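Tudor domain-containing protein 1 (Mus musculus, PDB 4B9W) helps repress transposable elements in the germline through the piRNA pathway, its third extended Tudor domain binding a Piwi-protein peptide that carries dimethylarginine. Local coordinates at residues L6-V11 with L124-M129; C34-D39 with M129-V134; P71-F76 with Q115-Q120; D47-L52 with N81-L86. All coordinates share one frame; numbering follows the deposited sequence.

Contact 1: residues L6-V11 with L124-M129; sequences LEWTWV and LPFQGM
Phe126 fits between Trp8 and Trp10, and its side chain touches both indoles on the way out. CB lies over one face of Trp10, 3.3 Å from Trp10 CE3. CG, anti to its own carbonyl carbon (chi1 -64°), passes 3.7 Å from Thr9 O, with CD1 near the same oxygen. From there the ring crosses Trp8, its CE2 over one face of the indole, 3.4 Å from Trp8 CD2; Phe126 CD2 is 3.5 Å from Trp8 CE3, CE1 lies near Trp8 CB, and the tip, Phe126 CZ, is 3.5 Å from Trp8 CG. The two planes are only 14° apart, but the rings are displaced so far that little of one covers the other. Toward Trp10 the phenyl turns its edge to the indole face, at 89°, a T-shaped pair. A flat, wholly apolar phenylalanine suits both demands. Phe126 N donates to Thr9 O at 2.8 Å, and the Met129 sulfur makes an oblique Met-aromatic contact with Trp10. Trp8, Trp10 and Phe126 thus form an aromatic cluster where the N-terminal segment crosses the loop before strand 129-133, with Leu86 and Arg84 of strand 81-90 touching Trp8 and Phe126.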
loop_
_atom_site.group_PDB
_atom_site.type_symbol
_atom_site.label_atom_id
_atom_site.label_comp_id
_atom_site.label_asym_id
_atom_site.label_seq_id
_atom_site.Cartn_x
_atom_site.Cartn_y
_atom_site.Cartn_z
ATOM N N LEU A 6 -0.424 2.728 24.636
ATOM C CA LEU A 6 0.915 2.811 23.995
ATOM C C LEU A 6 0.919 3.976 23.011
ATOM O O LEU A 6 -0.019 4.126 22.228
ATOM C CB LEU A 6 1.228 1.508 23.262
ATOM C CG LEU A 6 1.350 0.233 24.102
ATOM C CD1 LEU A 6 1.290 -0.985 23.205
ATOM C CD2 LEU A 6 2.642 0.202 24.902
ATOM N N GLU A 7 1.957 4.806 23.057
ATOM C CA GLU A 7 2.074 5.927 22.121
ATOM C C GLU A 7 3.510 6.118 21.655
ATOM O O GLU A 7 4.446 5.649 22.283
ATOM C CB GLU A 7 1.496 7.226 22.720
ATOM C CG GLU A 7 2.136 7.692 24.020
ATOM C CD GLU A 7 1.238 8.623 24.839
ATOM O OE1 GLU A 7 0.796 9.679 24.322
ATOM O OE2 GLU A 7 0.992 8.302 26.026
ATOM N N TRP A 8 3.674 6.814 20.537
ATOM C CA TRP A 8 4.989 6.923 19.910
ATOM C C TRP A 8 5.051 8.102 18.987
ATOM O O TRP A 8 4.027 8.689 18.663
ATOM C CB TRP A 8 5.266 5.626 19.158
ATOM C CG TRP A 8 4.089 5.211 18.301
ATOM C CD1 TRP A 8 3.027 4.373 18.641
ATOM C CD2 TRP A 8 3.798 5.656 16.946
ATOM N NE1 TRP A 8 2.146 4.260 17.595
ATOM C CE2 TRP A 8 2.551 5.003 16.552
ATOM C CE3 TRP A 8 4.427 6.492 16.055
ATOM C CZ2 TRP A 8 1.979 5.200 15.309
ATOM C CZ3 TRP A 8 3.852 6.677 14.803
ATOM C CH2 TRP A 8 2.657 6.046 14.431
ATOM N N THR A 9 6.250 8.442 18.522
ATOM C CA THR A 9 6.423 9.545 17.573
ATOM C C THR A 9 7.332 9.155 16.418
ATOM O O THR A 9 7.950 8.092 16.424
ATOM C CB THR A 9 7.008 10.787 18.293
ATOM O OG1 THR A 9 8.321 10.486 18.776
ATOM C CG2 THR A 9 6.101 11.214 19.504
ATOM N N TRP A 10 7.372 10.018 15.407
ATOM C CA TRP A 10 8.373 9.943 14.360
ATOM C C TRP A 10 9.456 10.922 14.623
ATOM O O TRP A 10 9.322 11.771 15.489
ATOM C CB TRP A 10 7.750 10.248 13.020
ATOM C CG TRP A 10 6.745 9.205 12.643
ATOM C CD1 TRP A 10 5.371 9.247 12.832
ATOM C CD2 TRP A 10 7.007 7.892 12.030
ATOM N NE1 TRP A 10 4.788 8.095 12.379
ATOM C CE2 TRP A 10 5.709 7.244 11.888
ATOM C CE3 TRP A 10 8.136 7.230 11.591
ATOM C CZ2 TRP A 10 5.576 5.991 11.322
ATOM C CZ3 TRP A 10 7.991 5.969 11.048
ATOM C CH2 TRP A 10 6.744 5.365 10.908
ATOM N N VAL A 11 10.543 10.816 13.861
ATOM C CA VAL A 11 11.585 11.821 13.897
ATOM C C VAL A 11 10.938 13.098 13.385
ATOM O O VAL A 11 10.098 13.058 12.482
ATOM C CB VAL A 11 12.809 11.455 13.016
ATOM C CG1 VAL A 11 13.859 12.558 13.062
ATOM C CG2 VAL A 11 13.408 10.140 13.477
ATOM N N LEU A 124 12.271 6.112 21.887
ATOM C CA LEU A 124 13.015 6.534 20.714
ATOM C C LEU A 124 12.026 6.756 19.554
ATOM O O LEU A 124 11.182 5.913 19.282
ATOM C CB LEU A 124 14.041 5.472 20.346
ATOM C CG LEU A 124 15.022 5.783 19.228
ATOM C CD1 LEU A 124 16.082 6.796 19.677
ATOM C CD2 LEU A 124 15.645 4.479 18.754
ATOM N N PRO A 125 12.091 7.919 18.895
ATOM C CA PRO A 125 11.177 8.123 17.758
ATOM C C PRO A 125 11.399 7.064 16.696
ATOM O O PRO A 125 12.523 6.586 16.535
ATOM C CB PRO A 125 11.563 9.521 17.223
ATOM C CG PRO A 125 12.237 10.192 18.379
ATOM C CD PRO A 125 12.880 9.121 19.210
ATOM N N PHE A 126 10.343 6.717 15.964
ATOM C CA PHE A 126 10.478 5.825 14.822
ATOM C C PHE A 126 11.390 6.435 13.759
ATOM O O PHE A 126 11.266 7.609 13.408
ATOM C CB PHE A 126 9.106 5.430 14.241
ATOM C CG PHE A 126 8.230 4.614 15.182
ATOM C CD1 PHE A 126 8.696 4.124 16.408
ATOM C CD2 PHE A 126 6.909 4.316 14.821
ATOM C CE1 PHE A 126 7.869 3.382 17.236
ATOM C CE2 PHE A 126 6.082 3.568 15.660
ATOM C CZ PHE A 126 6.557 3.112 16.867
ATOM N N GLN A 127 12.314 5.613 13.256
ATOM C CA GLN A 127 13.492 6.112 12.509
ATOM C C GLN A 127 13.425 5.917 11.002
ATOM O O GLN A 127 14.224 6.498 10.294
ATOM C CB GLN A 127 14.764 5.434 13.009
ATOM C CG GLN A 127 15.178 5.784 14.417
ATOM C CD GLN A 127 15.548 7.241 14.596
ATOM O OE1 GLN A 127 16.224 7.827 13.756
ATOM N NE2 GLN A 127 15.111 7.836 15.713
ATOM N N GLY A 128 12.509 5.086 10.513
ATOM C CA GLY A 128 12.329 4.893 9.085
ATOM C C GLY A 128 11.411 5.971 8.540
ATOM O O GLY A 128 10.173 5.828 8.534
ATOM N N MET A 129 12.020 7.060 8.092
ATOM C CA MET A 129 11.268 8.228 7.668
ATOM C C MET A 129 10.969 8.140 6.189
ATOM O O MET A 129 11.912 8.088 5.385
ATOM C CB MET A 129 12.104 9.482 7.952
ATOM C CG MET A 129 12.374 9.702 9.435
ATOM S SD MET A 129 10.824 9.782 10.373
ATOM C CE MET A 129 9.886 10.953 9.366
HETATM O O HOH W 1 8.297 6.417 19.340
#

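Contact 2: residues C34-D39 with M129-V134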
loop_
_atom_site.group_PDB
_atom_site.type_symbol
_atom_site.label_atom_id
_atom_site.label_comp_id
_atom_site.label_asym_id
_atom_site.label_seq_id
_atom_site.Cartn_x
_atom_site.Cartn_y
_atom_site.Cartn_z
ATOM N N CYS A 34 14.705 6.800 4.842
ATOM C CA CYS A 34 16.030 7.219 5.283
ATOM C C CYS A 34 16.152 7.161 6.788
ATOM O O CYS A 34 15.190 7.420 7.509
ATOM C CB CYS A 34 16.325 8.658 4.848
ATOM S SG CYS A 34 16.534 8.931 3.068
ATOM N N HIS A 35 17.349 6.813 7.247
ATOM C CA HIS A 35 17.784 7.170 8.572
ATOM C C HIS A 35 18.403 8.543 8.509
ATOM O O HIS A 35 19.326 8.781 7.719
ATOM C CB HIS A 35 18.802 6.184 9.087
ATOM C CG HIS A 35 18.249 4.812 9.328
ATOM N ND1 HIS A 35 18.978 3.690 9.124
ATOM C CD2 HIS A 35 17.004 4.405 9.763
ATOM C CE1 HIS A 35 18.235 2.616 9.427
ATOM N NE2 HIS A 35 17.016 3.052 9.813
ATOM N N PHE A 36 17.879 9.459 9.328
ATOM C CA PHE A 36 18.426 10.801 9.481
ATOM C C PHE A 36 19.465 10.807 10.618
ATOM O O PHE A 36 19.171 10.418 11.764
ATOM C CB PHE A 36 17.291 11.806 9.681
ATOM C CG PHE A 36 16.488 12.049 8.424
ATOM C CD1 PHE A 36 15.632 11.087 7.930
ATOM C CD2 PHE A 36 16.625 13.230 7.716
ATOM C CE1 PHE A 36 14.892 11.312 6.782
ATOM C CE2 PHE A 36 15.897 13.470 6.557
ATOM C CZ PHE A 36 15.034 12.509 6.084
ATOM N N LEU A 37 20.695 11.171 10.277
ATOM C CA LEU A 37 21.818 11.014 11.195
ATOM C C LEU A 37 21.947 12.255 12.055
ATOM O O LEU A 37 22.821 13.111 11.838
ATOM C CB LEU A 37 23.123 10.716 10.445
ATOM C CG LEU A 37 23.118 9.610 9.385
ATOM C CD1 LEU A 37 24.481 9.534 8.700
ATOM C CD2 LEU A 37 22.724 8.259 9.961
ATOM N N LYS A 38 21.028 12.372 13.005
ATOM C CA LYS A 38 21.063 13.433 14.001
ATOM C C LYS A 38 20.706 12.849 15.365
ATOM O O LYS A 38 20.249 11.705 15.461
ATOM C CB LYS A 38 20.133 14.594 13.623
ATOM C CG LYS A 38 18.666 14.258 13.405
ATOM C CD LYS A 38 17.848 15.542 13.260
ATOM C CE LYS A 38 16.348 15.268 13.347
ATOM N NZ LYS A 38 15.539 16.515 13.485
ATOM N N ASP A 39 20.956 13.624 16.411
ATOM C CA ASP A 39 20.590 13.237 17.773
ATOM C C ASP A 39 21.059 11.830 18.171
ATOM O O ASP A 39 20.374 11.159 18.940
ATOM C CB ASP A 39 19.062 13.338 17.935
ATOM C CG ASP A 39 18.533 14.731 17.628
ATOM O OD1 ASP A 39 19.217 15.706 18.011
ATOM O OD2 ASP A 39 17.448 14.856 17.005
ATOM N N MET A 129 12.020 7.060 8.092
ATOM C CA MET A 129 11.268 8.228 7.668
ATOM C C MET A 129 10.969 8.140 6.189
ATOM O O MET A 129 11.912 8.088 5.385
ATOM C CB MET A 129 12.104 9.482 7.952
ATOM C CG MET A 129 12.374 9.702 9.435
ATOM S SD MET A 129 10.824 9.782 10.373
ATOM C CE MET A 129 9.886 10.953 9.366
ATOM N N GLN A 130 9.687 8.133 5.820
ATOM C CA GLN A 130 9.347 8.072 4.388
ATOM C C GLN A 130 9.736 9.379 3.722
ATOM O O GLN A 130 9.429 10.438 4.259
ATOM C CB GLN A 130 7.848 7.815 4.157
ATOM C CG GLN A 130 7.518 7.626 2.685
ATOM C CD GLN A 130 6.047 7.338 2.436
ATOM O OE1 GLN A 130 5.208 7.492 3.326
ATOM N NE2 GLN A 130 5.726 6.939 1.213
ATOM N N CYS A 131 10.404 9.294 2.569
ATOM C CA CYS A 131 10.832 10.453 1.812
ATOM C C CYS A 131 10.384 10.357 0.366
ATOM O O CYS A 131 9.931 9.324 -0.064
ATOM C CB CYS A 131 12.346 10.598 1.818
ATOM S SG CYS A 131 13.072 10.664 3.456
ATOM N N TRP A 132 10.475 11.472 -0.347
ATOM C CA TRP A 132 10.373 11.496 -1.819
ATOM C C TRP A 132 11.241 12.594 -2.295
ATOM O O TRP A 132 11.467 13.521 -1.568
ATOM C CB TRP A 132 8.947 11.709 -2.297
ATOM C CG TRP A 132 8.196 12.814 -1.610
ATOM C CD1 TRP A 132 8.104 14.161 -1.980
ATOM C CD2 TRP A 132 7.369 12.687 -0.410
ATOM N NE1 TRP A 132 7.299 14.846 -1.097
ATOM C CE2 TRP A 132 6.839 14.017 -0.132
ATOM C CE3 TRP A 132 7.027 11.627 0.436
ATOM C CZ2 TRP A 132 6.019 14.260 0.950
ATOM C CZ3 TRP A 132 6.183 11.881 1.524
ATOM C CH2 TRP A 132 5.694 13.170 1.774
ATOM N N LEU A 133 11.773 12.501 -3.504
ATOM C CA LEU A 133 12.571 13.594 -4.055
ATOM C C LEU A 133 11.617 14.685 -4.522
ATOM O O LEU A 133 10.579 14.394 -5.081
ATOM C CB LEU A 133 13.422 13.132 -5.245
ATOM C CG LEU A 133 14.577 12.154 -4.960
ATOM C CD1 LEU A 133 15.312 11.857 -6.259
ATOM C CD2 LEU A 133 15.526 12.701 -3.921
ATOM N N VAL A 134 11.953 15.944 -4.281
ATOM C CA VAL A 134 11.076 17.012 -4.745
ATOM C C VAL A 134 11.405 17.380 -6.193
ATOM O O VAL A 134 12.484 17.063 -6.706
ATOM C CB VAL A 134 11.128 18.252 -3.845
ATOM C CG1 VAL A 134 10.599 17.902 -2.459
ATOM C CG2 VAL A 134 12.537 18.831 -3.806
#
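Phe36 CG and Cys131 SG both lie anti to the carbonyl carbon (chi1 -72° and -56°), and these torsions bring the phenyl ring and the thiol together between the two strands. The sulfur comes in at the rim of the ring, close to its plane: Cys131 SG is 3.8 Å from Phe36 CZ, a Cys sulfur-aromatic contact made at the edge and not over the face. Cys34 adds a second sulfur, its SG 3.9 Å from Cys131 SG, too far for a disulfide, so the two thiols simply pack as small, polarisable, apolar groups. Such compact residues suit a buried place where a bulkier side chain would compete with the ring. Phe36 also meets the root of Met129, its CE1 3.5 Å from Met129 CB, and the two side chains cross at about a right angle. The bent methionine then carries its end away from strand 31-36.

Cys34 and Met129 form an antiparallel hydrogen-bonded pair. Cys34 N donates to Met129 O at 3.1 Å, and Met129 N returns a bond to Cys34 O at 3.2 Å. From Cys34 toward Phe36 the chain turns away from 129-133 (short axes at 111°), while pairing continues the other way, Cys131 with Phe32; between these two segments side chains make the rest of the contact. Val19, Val21 and the ring of Phe13 also pack on Phe36. A curled mixed sheet of this kind, built from strands before and after the Tudor core, is consistent with the staphylococcal-nuclease-like (OB-fold) part of extended Tudor domains.

Contact 3: residues P71-F76 with Q115-Q120; sequences PCCAFF and QAILPQ
Gln115 faces Cys73 across an antiparallel hydrogen-bonded pair. Gln115 O receives Cys73 N at 2.8 Å, and Gln115 N gives back to Cys73 O at 2.9 Å. The same carbonyl, Gln115 O, also lies 3.3 Å from Cys72 CB. The long glutamine side chain leaves the strand pair, and its amide is satisfied elsewhere: NE2 donates to Cys56 O, while OE1 accepts from Asn62 ND2.

The small methyl of Ala116 points away from strand 71-76. Ile117 then turns back toward it. Direct backbone bonding gives way to a water here, which accepts from Ile117 N at 2.8 Å and donates to Pro71 O at 2.7 Å. The two branches of Ile117 diverge over the neighbouring strand. CG1 lies anti to the backbone N (chi1 -164°) and comes within 3.9 Å of Cys73 SG, with CD1 continuing past the carbonyl of Cys72; CG2 goes the other way, 3.8 Å from Pro71 CB. A beta-branched aliphatic residue suits this place because it reaches a proline and a cysteine at once. With an alanine here both branches would be gone, which would probably open a gap between Pro71 and the Cys73 sulfur.

At the far end of strand 71-76, Phe76 packs on the backbone of the bound peptide. Strand 114-116 is an outer strand of the antiparallel Tudor sheet, and 71-76 separates it from 81-90; Leu52, Tyr55 and Cys56 of helix 41-57 pack on Cys73.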
loop_
_atom_site.group_PDB
_atom_site.type_symbol
_atom_site.label_atom_id
_atom_site.label_comp_id
_atom_site.label_asym_id
_atom_site.label_seq_id
_atom_site.Cartn_x
_atom_site.Cartn_y
_atom_site.Cartn_z
ATOM N N PRO A 71 1.293 -1.127 17.779
ATOM C CA PRO A 71 2.713 -1.410 17.791
ATOM C C PRO A 71 3.014 -2.791 18.363
ATOM O O PRO A 71 2.251 -3.315 19.168
ATOM C CB PRO A 71 3.293 -0.298 18.675
ATOM C CG PRO A 71 2.168 0.642 18.945
ATOM C CD PRO A 71 0.928 -0.162 18.829
ATOM N N CYS A 72 4.104 -3.376 17.896
ATOM C CA CYS A 72 4.590 -4.661 18.385
ATOM C C CYS A 72 6.076 -4.791 18.074
ATOM O O CYS A 72 6.701 -3.842 17.557
ATOM C CB CYS A 72 3.815 -5.806 17.738
ATOM S SG CYS A 72 3.778 -5.757 15.925
ATOM N N CYS A 73 6.630 -5.941 18.465
ATOM C CA CYS A 73 7.937 -6.423 18.074
ATOM C C CYS A 73 7.659 -7.518 17.078
ATOM O O CYS A 73 6.826 -8.392 17.340
ATOM C CB CYS A 73 8.685 -7.047 19.262
ATOM S SG CYS A 73 9.092 -5.914 20.615
ATOM N N ALA A 74 8.356 -7.493 15.941
ATOM C CA ALA A 74 8.155 -8.484 14.886
ATOM C C ALA A 74 9.504 -9.057 14.474
ATOM O O ALA A 74 10.472 -8.329 14.367
ATOM C CB ALA A 74 7.453 -7.851 13.682
ATOM N N PHE A 75 9.553 -10.364 14.248
ATOM C CA PHE A 75 10.767 -11.047 13.816
ATOM C C PHE A 75 10.964 -10.802 12.319
ATOM O O PHE A 75 10.041 -10.981 11.553
ATOM C CB PHE A 75 10.602 -12.548 14.112
ATOM C CG PHE A 75 11.756 -13.394 13.698
ATOM C CD1 PHE A 75 12.894 -13.454 14.472
ATOM C CD2 PHE A 75 11.696 -14.162 12.549
ATOM C CE1 PHE A 75 13.973 -14.243 14.089
ATOM C CE2 PHE A 75 12.769 -14.958 12.164
ATOM C CZ PHE A 75 13.902 -15.001 12.933
ATOM N N PHE A 76 12.149 -10.358 11.915
ATOM C CA PHE A 76 12.468 -10.126 10.497
ATOM C C PHE A 76 13.385 -11.242 9.978
ATOM O O PHE A 76 14.564 -11.345 10.363
ATOM C CB PHE A 76 13.111 -8.734 10.305
ATOM C CG PHE A 76 13.555 -8.455 8.894
ATOM C CD1 PHE A 76 12.670 -8.602 7.830
ATOM C CD2 PHE A 76 14.866 -8.071 8.616
ATOM C CE1 PHE A 76 13.068 -8.360 6.527
ATOM C CE2 PHE A 76 15.270 -7.835 7.313
ATOM C CZ PHE A 76 14.371 -7.983 6.263
ATOM N N GLN A 115 5.414 -10.251 19.011
ATOM C CA GLN A 115 5.362 -10.136 20.455
ATOM C C GLN A 115 4.865 -8.734 20.805
ATOM O O GLN A 115 5.159 -7.752 20.095
ATOM C CB GLN A 115 6.749 -10.415 21.076
ATOM C CG GLN A 115 7.213 -11.855 20.865
ATOM C CD GLN A 115 8.440 -12.211 21.693
ATOM O OE1 GLN A 115 8.532 -11.841 22.865
ATOM N NE2 GLN A 115 9.399 -12.926 21.076
ATOM N N ALA A 116 4.101 -8.634 21.887
ATOM C CA ALA A 116 3.702 -7.320 22.414
ATOM C C ALA A 116 4.950 -6.448 22.661
ATOM O O ALA A 116 6.000 -6.968 23.025
ATOM C CB ALA A 116 2.886 -7.474 23.695
ATOM N N ILE A 117 4.844 -5.142 22.409
ATOM C CA ILE A 117 5.929 -4.208 22.728
ATOM C C ILE A 117 5.606 -3.500 24.056
ATOM O O ILE A 117 4.437 -3.410 24.451
ATOM C CB ILE A 117 6.176 -3.194 21.589
ATOM C CG1 ILE A 117 7.548 -2.528 21.781
ATOM C CG2 ILE A 117 5.044 -2.168 21.497
ATOM C CD1 ILE A 117 8.112 -1.870 20.536
ATOM N N LEU A 118 6.638 -3.056 24.763
ATOM C CA LEU A 118 6.442 -2.351 26.015
ATOM C C LEU A 118 6.774 -0.869 25.840
ATOM O O LEU A 118 7.608 -0.516 25.009
ATOM C CB LEU A 118 7.293 -2.988 27.113
ATOM C CG LEU A 118 6.959 -4.449 27.422
ATOM C CD1 LEU A 118 7.862 -4.943 28.532
ATOM C CD2 LEU A 118 5.500 -4.612 27.835
ATOM N N PRO A 119 6.093 0.012 26.601
ATOM C CA PRO A 119 6.259 1.461 26.478
ATOM C C PRO A 119 7.696 1.986 26.527
ATOM O O PRO A 119 7.991 3.038 25.948
ATOM C CB PRO A 119 5.476 1.991 27.679
ATOM C CG PRO A 119 4.395 0.990 27.884
ATOM C CD PRO A 119 4.996 -0.334 27.529
ATOM N N GLN A 120 8.593 1.291 27.210
ATOM C CA GLN A 120 9.952 1.809 27.330
ATOM C C GLN A 120 10.729 1.634 26.045
ATOM O O GLN A 120 11.750 2.280 25.856
ATOM C CB GLN A 120 10.718 1.157 28.470
ATOM C CG GLN A 120 10.759 -0.356 28.425
ATOM C CD GLN A 120 9.779 -0.965 29.403
ATOM O OE1 GLN A 120 8.587 -0.596 29.438
ATOM N NE2 GLN A 120 10.274 -1.898 30.215
HETATM O O HOH W 2 2.241 -4.373 21.689
#

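Contact 4: residues D47-L52 with N81-L86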
loop_
_atom_site.group_PDB
_atom_site.type_symbol
_atom_site.label_atom_id
_atom_site.label_comp_id
_atom_site.label_asym_id
_atom_site.label_seq_id
_atom_site.Cartn_x
_atom_site.Cartn_y
_atom_site.Cartn_z
ATOM N N ASP A 47 21.132 0.444 20.167
ATOM C CA ASP A 47 20.935 0.095 21.577
ATOM C C ASP A 47 19.535 -0.465 21.863
ATOM O O ASP A 47 19.392 -1.443 22.607
ATOM C CB ASP A 47 21.239 1.298 22.469
ATOM C CG ASP A 47 22.728 1.652 22.481
ATOM O OD1 ASP A 47 23.570 0.720 22.457
ATOM O OD2 ASP A 47 23.052 2.856 22.505
ATOM N N LEU A 48 18.517 0.149 21.266
ATOM C CA LEU A 48 17.138 -0.306 21.400
ATOM C C LEU A 48 16.980 -1.716 20.844
ATOM O O LEU A 48 16.346 -2.569 21.465
ATOM C CB LEU A 48 16.181 0.656 20.689
ATOM C CG LEU A 48 14.718 0.203 20.577
ATOM C CD1 LEU A 48 14.127 -0.031 21.961
ATOM C CD2 LEU A 48 13.890 1.198 19.785
ATOM N N ASN A 49 17.548 -1.946 19.662
ATOM C CA ASN A 49 17.476 -3.242 18.988
ATOM C C ASN A 49 18.154 -4.342 19.776
ATOM O O ASN A 49 17.663 -5.478 19.837
ATOM C CB ASN A 49 18.090 -3.149 17.587
ATOM C CG ASN A 49 17.204 -2.367 16.624
ATOM O OD1 ASN A 49 16.002 -2.209 16.864
ATOM N ND2 ASN A 49 17.800 -1.856 15.539
ATOM N N GLN A 50 19.284 -4.008 20.386
ATOM C CA GLN A 50 19.927 -4.920 21.306
ATOM C C GLN A 50 18.963 -5.232 22.452
ATOM O O GLN A 50 18.752 -6.389 22.797
ATOM C CB GLN A 50 21.239 -4.318 21.824
ATOM C CG GLN A 50 21.904 -5.149 22.903
ATOM C CD GLN A 50 22.073 -6.581 22.484
ATOM O OE1 GLN A 50 22.817 -6.852 21.549
ATOM N NE2 GLN A 50 21.369 -7.513 23.155
ATOM N N SER A 51 18.352 -4.205 23.020
ATOM C CA SER A 51 17.419 -4.414 24.121
ATOM C C SER A 51 16.211 -5.246 23.695
ATOM O O SER A 51 15.675 -5.998 24.502
ATOM C CB SER A 51 16.964 -3.085 24.722
ATOM O OG SER A 51 18.023 -2.476 25.439
ATOM N N LEU A 52 15.790 -5.114 22.436
ATOM C CA LEU A 52 14.664 -5.895 21.910
ATOM C C LEU A 52 15.049 -7.347 21.710
ATOM O O LEU A 52 14.199 -8.225 21.842
ATOM C CB LEU A 52 14.149 -5.339 20.563
ATOM C CG LEU A 52 13.422 -3.990 20.526
ATOM C CD1 LEU A 52 12.730 -3.790 19.173
ATOM C CD2 LEU A 52 12.412 -3.836 21.653
ATOM N N ASN A 81 16.456 -11.203 13.401
ATOM C CA ASN A 81 16.371 -10.417 14.624
ATOM C C ASN A 81 14.979 -9.805 14.795
ATOM O O ASN A 81 14.208 -9.683 13.823
ATOM C CB ASN A 81 17.414 -9.312 14.583
ATOM C CG ASN A 81 18.852 -9.853 14.525
ATOM O OD1 ASN A 81 19.203 -10.782 15.253
ATOM N ND2 ASN A 81 19.678 -9.268 13.666
ATOM N N TRP A 82 14.666 -9.387 16.016
ATOM C CA TRP A 82 13.407 -8.689 16.281
ATOM C C TRP A 82 13.519 -7.179 16.097
ATOM O O TRP A 82 14.540 -6.567 16.406
ATOM C CB TRP A 82 12.923 -9.053 17.661
ATOM C CG TRP A 82 12.588 -10.524 17.762
ATOM C CD1 TRP A 82 13.473 -11.608 17.833
ATOM C CD2 TRP A 82 11.249 -11.130 17.776
ATOM N NE1 TRP A 82 12.796 -12.793 17.891
ATOM C CE2 TRP A 82 11.461 -12.587 17.863
ATOM C CE3 TRP A 82 9.954 -10.637 17.699
ATOM C CZ2 TRP A 82 10.402 -13.478 17.910
ATOM C CZ3 TRP A 82 8.891 -11.550 17.750
ATOM C CH2 TRP A 82 9.112 -12.932 17.866
ATOM N N TYR A 83 12.483 -6.554 15.549
ATOM C CA TYR A 83 12.477 -5.104 15.449
ATOM C C TYR A 83 11.103 -4.547 15.793
ATOM O O TYR A 83 10.129 -5.285 15.894
ATOM C CB TYR A 83 12.867 -4.672 14.036
ATOM C CG TYR A 83 14.266 -5.091 13.642
ATOM C CD1 TYR A 83 15.355 -4.317 13.991
ATOM C CD2 TYR A 83 14.488 -6.277 12.932
ATOM C CE1 TYR A 83 16.638 -4.690 13.653
ATOM C CE2 TYR A 83 15.776 -6.662 12.574
ATOM C CZ TYR A 83 16.845 -5.856 12.932
ATOM O OH TYR A 83 18.131 -6.210 12.599
ATOM N N ARG A 84 11.045 -3.229 15.945
ATOM C CA ARG A 84 9.797 -2.525 16.180
ATOM C C ARG A 84 8.955 -2.537 14.915
ATOM O O ARG A 84 9.486 -2.468 13.807
ATOM C CB ARG A 84 10.064 -1.098 16.621
ATOM C CG ARG A 84 10.871 -1.008 17.917
ATOM C CD ARG A 84 10.785 0.362 18.529
ATOM N NE ARG A 84 11.494 1.386 17.755
ATOM C CZ ARG A 84 11.522 2.672 18.084
ATOM N NH1 ARG A 84 10.879 3.101 19.161
ATOM N NH2 ARG A 84 12.178 3.547 17.321
ATOM N N ALA A 85 7.645 -2.649 15.093
ATOM C CA ALA A 85 6.739 -2.739 13.970
ATOM C C ALA A 85 5.332 -2.252 14.346
ATOM O O ALA A 85 4.992 -2.140 15.526
ATOM C CB ALA A 85 6.699 -4.172 13.482
ATOM N N LEU A 86 4.549 -1.913 13.310
ATOM C CA LEU A 86 3.131 -1.651 13.396
ATOM C C LEU A 86 2.387 -2.668 12.531
ATOM O O LEU A 86 2.805 -2.981 11.399
ATOM C CB LEU A 86 2.794 -0.228 12.897
ATOM C CG LEU A 86 3.125 0.990 13.750
ATOM C CD1 LEU A 86 2.997 2.267 12.902
ATOM C CD2 LEU A 86 2.247 1.076 15.005
HETATM O O HOH W 3 13.455 -1.575 15.465
HETATM O O HOH W 4 16.747 -7.063 17.790
#
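A water tightly joins the backbones of helix and strand, donating to Asn49 O and to Trp82 O, each at 2.7 Å. A second water donates to Asn49 OD1 and accepts from Arg84 N at 3.0 Å, so that one asparagine serves both bridges, through its main chain and through its amide. Asparagine suits the spot because it is short and can also donate: ND2 makes a weak hydrogen bond to Tyr103 OH. The amide stands across Tyr83, the two planes 89° apart, with Asn49 ND2 at the ring edge 3.6 Å from Tyr83 CE1.

Leucines one turn apart meet Arg84. Leu48 CD2 sits over one face of the guanidinium, nearest Arg84 NE, and Leu52 CD1 touches the aliphatic part, 3.6 Å from Arg84 CG. The bend at chi3 (-70°) turns the flat head so that a methyl can lie on it while its rim serves polar partners. NH2 forms a salt bridge with Asp102, and NH1 donates to Leu124 O and Phe121 O. A leucine in its place, lacking the guanidinium, would probably leave Asp102 without its charged mate and take one donor from the carbonyls of Leu124 and Phe121.

Tyr83 packs on the modified side chain of the bound peptide, consistent with a place in the aromatic cage by which Tudor domains receive methylated arginine. Phe76 and Phe100, from the adjoining strands 71-76 and 96-100, touch it too. The short axes pass 7.8 Å apart at 116°, laying helix 41-57 across strand 81-90.

Contacts 3 and 4 lie together, centres about 7 Å apart, on the five-stranded Tudor sheet, where strands 71-76 and 81-90 are neighbours beneath helix 41-57. Contact 2 belongs to the other, mixed sheet, its centre about 23 Å from that of contact 3 and 20 Å from that of contact 4. Contact 1 stands between, about 13 Å from each of the others by centres; it shares Met129 with contact 2 and reaches contact 4 through Arg84, whose NH1 donates to Leu124 O. Along the chain, 6-11 and 34-39 precede the core and 124-129 and 129-134 follow it. Segments before and after the Tudor core thus meet beside it, consistent with one extended Tudor unit.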